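Local coordinates for protein galactan 1,3-beta-galactosidase (Phanerochaete chrysosporium, PDB 7BYS) that probably cleaves beta-1,3-galactan from the chain end as a family 43 glycoside hydrolase and carries a calcium-containing carbohydrate-binding module, at residues S300-G312 / S415-Y427. Numbering follows the deposited sequence. Where two conformers were deposited one is given.
Sequences SVASGTSYEAENG and SNYAADLDKIIVY. With CA (calcium ion), chain F; NAG (2-acetamido-2-deoxy-beta-D-glucopyranose), chain E.
Ala-302 meets the ring of the C-terminal Tyr-427 with its carbonyl, O lying near the ring plane 3.4 Å from CE1 at the edge. A water bridges Ser-303 O and Tyr-427 OXT, donating to both, while Tyr-427 OH is hydrogen-bonded to Asp-288 OD2. Ile-425 CG2 lies 3.4 Å above the plane of this ring, towards its rim, and also touches Gly-304 CA; an alanine in place of Ile-425 would probably lose the CG2 contact with the Tyr-427 ring and the CG1 contact beside Ser-306 OG, leaving a gap between Gly-304 and the ring. From Thr-305 to Glu-308 the strands run antiparallel at 159°. Thr-305 and Val-426 exchange two N-H...O bonds, as do Tyr-307 and Ile-424, all 2.9 Å from N to O. Ser-306 OG packs against Ile-425 CG1 on the face shared with Lys-423. Tyr-307 CB touches Ile-424 CG1; with CG anti to the carbonyl carbon (chi1 -59°), the ring brings CE1 obliquely to Val-426 CG2, both 3.9 Å.

Calcium closes the far end. Glu-308 gives OE1 at 2.3 Å. Asp-422 O accepts a hydrogen bond from Ala-309 N (3.1 Å), the donor standing 42° out of the carbonyl plane, and also binds the metal, as does Asp-422 OD1. Glu-310 adds both carboxylate oxygens, and the backbone O atoms of Ser-327 and Lys-330 complete the site. Asp-422 and Lys-423 form a classic beta bulge opposite Tyr-358.

Within the carbohydrate-binding module, strand 305-308 edges a four-stranded antiparallel sheet, and 420-426 links it to 352-360. Ile-424 and Val-426 pack on strand 339-349 of the five-stranded sheet, a beta-sandwich arrangement whose facing strand 405-410 also touches Ile-424.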
loop_
_atom_site.group_PDB
_atom_site.type_symbol
_atom_site.label_atom_id
_atom_site.label_comp_id
_atom_site.label_asym_id
_atom_site.label_seq_id
_atom_site.Cartn_x
_atom_site.Cartn_y
_atom_site.Cartn_z
ATOM N N SER A 300 -15.353 -5.389 -7.755
ATOM C CA SER A 300 -15.432 -6.127 -9.011
ATOM C C SER A 300 -14.073 -6.113 -9.694
ATOM O O SER A 300 -13.510 -5.045 -9.948
ATOM C CB SER A 300 -16.482 -5.526 -9.949
ATOM O OG SER A 300 -16.578 -6.295 -11.135
ATOM N N VAL A 301 -13.562 -7.293 -10.008
ATOM C CA VAL A 301 -12.255 -7.439 -10.644
ATOM C C VAL A 301 -12.422 -7.357 -12.155
ATOM O O VAL A 301 -13.243 -8.077 -12.733
ATOM C CB VAL A 301 -11.605 -8.770 -10.237
ATOM C CG1 VAL A 301 -10.279 -8.958 -10.957
ATOM C CG2 VAL A 301 -11.401 -8.810 -8.729
ATOM N N ALA A 302 -11.637 -6.494 -12.796
ATOM C CA ALA A 302 -11.719 -6.347 -14.243
ATOM C C ALA A 302 -11.112 -7.563 -14.930
ATOM O O ALA A 302 -10.101 -8.106 -14.481
ATOM C CB ALA A 302 -10.972 -5.095 -14.691
ATOM N N SER A 303 -11.743 -7.997 -16.016
ATOM C CA SER A 303 -11.219 -9.097 -16.811
ATOM C C SER A 303 -10.324 -8.549 -17.912
ATOM O O SER A 303 -10.573 -7.470 -18.459
ATOM C CB SER A 303 -12.363 -9.898 -17.435
ATOM O OG SER A 303 -13.064 -9.112 -18.380
ATOM N N GLY A 304 -9.260 -9.292 -18.222
ATOM C CA GLY A 304 -8.314 -8.863 -19.227
ATOM C C GLY A 304 -7.958 -10.000 -20.162
ATOM O O GLY A 304 -8.345 -11.151 -19.952
ATOM N N THR A 305 -7.205 -9.658 -21.200
ATOM C CA THR A 305 -6.731 -10.636 -22.170
ATOM C C THR A 305 -5.224 -10.792 -22.004
ATOM O O THR A 305 -4.487 -9.803 -22.066
ATOM C CB THR A 305 -7.082 -10.193 -23.587
ATOM O OG1 THR A 305 -8.505 -10.069 -23.695
ATOM C CG2 THR A 305 -6.602 -11.221 -24.593
ATOM N N SER A 306 -4.775 -12.025 -21.783
ATOM C CA SER A 306 -3.373 -12.311 -21.506
ATOM C C SER A 306 -2.628 -12.656 -22.786
ATOM O O SER A 306 -3.139 -13.391 -23.636
ATOM C CB SER A 306 -3.250 -13.496 -20.548
ATOM O OG SER A 306 -3.602 -13.145 -19.221
ATOM N N TYR A 307 -1.398 -12.157 -22.894
ATOM C CA TYR A 307 -0.496 -12.466 -24.002
ATOM C C TYR A 307 0.851 -12.851 -23.411
ATOM O O TYR A 307 1.458 -12.051 -22.691
ATOM C CB TYR A 307 -0.310 -11.250 -24.912
ATOM C CG TYR A 307 -1.590 -10.729 -25.532
ATOM C CD1 TYR A 307 -2.407 -9.840 -24.846
ATOM C CD2 TYR A 307 -1.978 -11.119 -26.815
ATOM C CE1 TYR A 307 -3.577 -9.356 -25.411
ATOM C CE2 TYR A 307 -3.146 -10.639 -27.385
ATOM C CZ TYR A 307 -3.941 -9.763 -26.678
ATOM O OH TYR A 307 -5.110 -9.285 -27.245
ATOM N N GLU A 308 1.337 -14.044 -23.738
ATOM C CA GLU A 308 2.634 -14.489 -23.243
ATOM C C GLU A 308 3.754 -13.820 -24.023
ATOM O O GLU A 308 3.715 -13.767 -25.256
ATOM C CB GLU A 308 2.759 -16.006 -23.380
ATOM C CG GLU A 308 1.752 -16.800 -22.555
ATOM C CD GLU A 308 1.945 -16.671 -21.055
ATOM O OE1 GLU A 308 3.058 -16.337 -20.597
ATOM O OE2 GLU A 308 0.969 -16.906 -20.323
ATOM N N ALA A 309 4.759 -13.310 -23.306
ATOM C CA ALA A 309 5.886 -12.671 -23.978
ATOM C C ALA A 309 6.598 -13.640 -24.913
ATOM O O ALA A 309 7.050 -13.250 -26.000
ATOM C CB ALA A 309 6.861 -12.117 -22.941
ATOM N N GLU A 310 6.687 -14.913 -24.522
ATOM C CA GLU A 310 7.423 -15.894 -25.307
ATOM C C GLU A 310 6.728 -16.230 -26.617
ATOM O O GLU A 310 7.360 -16.820 -27.497
ATOM C CB GLU A 310 7.700 -17.149 -24.469
ATOM C CG GLU A 310 6.458 -17.874 -23.969
ATOM C CD GLU A 310 5.971 -17.381 -22.613
ATOM O OE1 GLU A 310 6.280 -16.226 -22.225
ATOM O OE2 GLU A 310 5.301 -18.181 -21.928
ATOM N N ASN A 311 5.457 -15.868 -26.769
ATOM C CA ASN A 311 4.761 -16.013 -28.038
ATOM C C ASN A 311 4.913 -14.789 -28.926
ATOM O O ASN A 311 4.418 -14.794 -30.058
ATOM C CB ASN A 311 3.277 -16.323 -27.801
ATOM C CG ASN A 311 3.064 -17.684 -27.188
ATOM O OD1 ASN A 311 3.887 -18.586 -27.357
ATOM N ND2 ASN A 311 1.960 -17.845 -26.466
ATOM N N GLY A 312 5.595 -13.753 -28.447
ATOM C CA GLY A 312 5.849 -12.577 -29.243
ATOM C C GLY A 312 7.020 -12.774 -30.178
ATOM O O GLY A 312 7.676 -13.816 -30.201
ATOM N N SER A 415 19.873 1.183 -23.227
ATOM C CA SER A 415 21.211 0.637 -23.058
ATOM C C SER A 415 21.258 -0.431 -21.975
ATOM O O SER A 415 22.038 -1.385 -22.077
ATOM C CB SER A 415 22.169 1.775 -22.699
ATOM O OG SER A 415 23.515 1.367 -22.843
ATOM N N ASN A 416 20.440 -0.281 -20.938
ATOM C CA ASN A 416 20.397 -1.205 -19.819
ATOM C C ASN A 416 19.466 -2.376 -20.125
ATOM O O ASN A 416 18.546 -2.277 -20.941
ATOM C CB ASN A 416 19.880 -0.478 -18.576
ATOM C CG ASN A 416 18.547 0.237 -18.825
ATOM O OD1 ASN A 416 18.406 1.009 -19.772
ATOM N ND2 ASN A 416 17.568 -0.018 -17.967
ATOM N N TYR A 417 19.709 -3.497 -19.450
ATOM C CA TYR A 417 18.796 -4.629 -19.539
ATOM C C TYR A 417 17.519 -4.349 -18.750
ATOM O O TYR A 417 17.564 -3.907 -17.594
ATOM C CB TYR A 417 19.458 -5.883 -18.980
ATOM C CG TYR A 417 20.487 -6.497 -19.896
ATOM C CD1 TYR A 417 20.104 -7.171 -21.046
ATOM C CD2 TYR A 417 21.839 -6.404 -19.610
ATOM C CE1 TYR A 417 21.045 -7.738 -21.888
ATOM C CE2 TYR A 417 22.787 -6.972 -20.445
ATOM C CZ TYR A 417 22.385 -7.634 -21.580
ATOM O OH TYR A 417 23.329 -8.198 -22.412
ATOM N N ALA A 418 16.375 -4.615 -19.380
ATOM C CA ALA A 418 15.090 -4.590 -18.699
ATOM C C ALA A 418 14.928 -5.858 -17.873
ATOM O O ALA A 418 15.752 -6.773 -17.923
ATOM C CB ALA A 418 13.946 -4.502 -19.715
ATOM N N ALA A 419 13.847 -5.917 -17.100
ATOM C CA ALA A 419 13.550 -7.165 -16.418
ATOM C C ALA A 419 13.047 -8.210 -17.412
ATOM O O ALA A 419 12.668 -7.902 -18.544
ATOM C CB ALA A 419 12.507 -6.955 -15.312
ATOM N N ASP A 420 13.068 -9.466 -16.983
ATOM C CA ASP A 420 12.547 -10.549 -17.808
ATOM C C ASP A 420 11.026 -10.476 -17.876
ATOM O O ASP A 420 10.352 -10.410 -16.843
ATOM C CB ASP A 420 12.983 -11.901 -17.243
ATOM C CG ASP A 420 14.487 -12.088 -17.267
ATOM O OD1 ASP A 420 15.161 -11.404 -18.059
ATOM O OD2 ASP A 420 14.994 -12.933 -16.491
ATOM N N LEU A 421 10.473 -10.514 -19.087
ATOM C CA LEU A 421 9.041 -10.312 -19.290
ATOM C C LEU A 421 8.336 -11.654 -19.446
ATOM O O LEU A 421 8.657 -12.430 -20.351
ATOM C CB LEU A 421 8.795 -9.429 -20.512
ATOM C CG LEU A 421 7.352 -8.938 -20.689
ATOM C CD1 LEU A 421 6.930 -7.959 -19.580
ATOM C CD2 LEU A 421 7.182 -8.283 -22.059
ATOM N N ASP A 422 7.371 -11.919 -18.563
ATOM C CA ASP A 422 6.624 -13.169 -18.534
ATOM C C ASP A 422 5.411 -13.113 -19.452
ATOM O O ASP A 422 5.234 -13.991 -20.303
ATOM C CB ASP A 422 6.174 -13.440 -17.088
ATOM C CG ASP A 422 5.446 -14.749 -16.926
ATOM O OD1 ASP A 422 5.360 -15.535 -17.884
ATOM O OD2 ASP A 422 4.947 -15.003 -15.807
ATOM N N LYS A 423 4.565 -12.106 -19.270
ATOM C CA LYS A 423 3.347 -11.937 -20.051
ATOM C C LYS A 423 2.835 -10.531 -19.788
ATOM O O LYS A 423 3.346 -9.815 -18.918
ATOM C CB LYS A 423 2.268 -12.966 -19.669
ATOM C CG LYS A 423 1.802 -12.900 -18.212
ATOM C CD LYS A 423 0.556 -13.752 -18.014
ATOM C CE LYS A 423 -0.053 -13.528 -16.646
ATOM N NZ LYS A 423 -1.422 -14.126 -16.590
ATOM N N ILE A 424 1.817 -10.139 -20.552
ATOM C CA ILE A 424 1.071 -8.914 -20.307
ATOM C C ILE A 424 -0.406 -9.271 -20.238
ATOM O O ILE A 424 -0.849 -10.266 -20.818
ATOM C CB ILE A 424 1.336 -7.797 -21.354
ATOM C CG1 ILE A 424 0.715 -8.139 -22.723
ATOM C CG2 ILE A 424 2.832 -7.522 -21.486
ATOM C CD1 ILE A 424 0.830 -7.015 -23.745
ATOM N N ILE A 425 -1.165 -8.473 -19.500
ATOM C CA ILE A 425 -2.620 -8.574 -19.482
ATOM C C ILE A 425 -3.180 -7.218 -19.866
ATOM O O ILE A 425 -2.854 -6.200 -19.238
ATOM C CB ILE A 425 -3.182 -9.037 -18.127
ATOM C CG1 ILE A 425 -2.507 -10.335 -17.672
ATOM C CG2 ILE A 425 -4.694 -9.212 -18.240
ATOM C CD1 ILE A 425 -3.040 -10.886 -16.327
ATOM N N VAL A 426 -4.005 -7.204 -20.905
ATOM C CA VAL A 426 -4.611 -5.986 -21.427
ATOM C C VAL A 426 -6.045 -5.910 -20.922
ATOM O O VAL A 426 -6.865 -6.793 -21.209
ATOM C CB VAL A 426 -4.570 -5.959 -22.961
ATOM C CG1 VAL A 426 -5.291 -4.719 -23.484
ATOM C CG2 VAL A 426 -3.131 -5.986 -23.464
ATOM N N TYR A 427 -6.348 -4.849 -20.182
ATOM C CA TYR A 427 -7.664 -4.662 -19.590
ATOM C C TYR A 427 -8.465 -3.653 -20.398
ATOM O O TYR A 427 -7.964 -3.058 -21.353
ATOM C CB TYR A 427 -7.527 -4.197 -18.131
ATOM C CG TYR A 427 -6.895 -5.245 -17.244
ATOM C CD1 TYR A 427 -7.666 -6.248 -16.679
ATOM C CD2 TYR A 427 -5.523 -5.242 -16.996
ATOM C CE1 TYR A 427 -7.106 -7.216 -15.882
ATOM C CE2 TYR A 427 -4.953 -6.205 -16.189
ATOM C CZ TYR A 427 -5.752 -7.189 -15.639
ATOM O OH TYR A 427 -5.227 -8.165 -14.837
ATOM O OXT TYR A 427 -9.637 -3.419 -20.107
HETATM CA CA CA F . 5.274 -16.516 -19.981
HETATM C C1 NAG E . 16.358 2.433 -15.472
HETATM C C2 NAG E . 16.664 3.674 -14.648
HETATM C C3 NAG E . 18.131 3.881 -14.500
HETATM C C4 NAG E . 18.819 2.667 -13.941
HETATM C C5 NAG E . 18.527 1.428 -14.781
HETATM C C6 NAG E . 19.108 0.226 -14.100
HETATM C C7 NAG E . 15.017 5.637 -14.659
HETATM C C8 NAG E . 14.374 6.841 -15.357
HETATM N N2 NAG E . 16.043 4.849 -15.339
HETATM O O3 NAG E . 18.347 5.004 -13.603
HETATM O O4 NAG E . 20.236 2.862 -13.925
HETATM O O5 NAG E . 17.082 1.229 -14.934
HETATM O O6 NAG E . 18.909 -0.902 -14.913
HETATM O O7 NAG E . 14.681 5.345 -13.559
HETATM O O HOH W 1 -11.453 -4.832 -18.451
#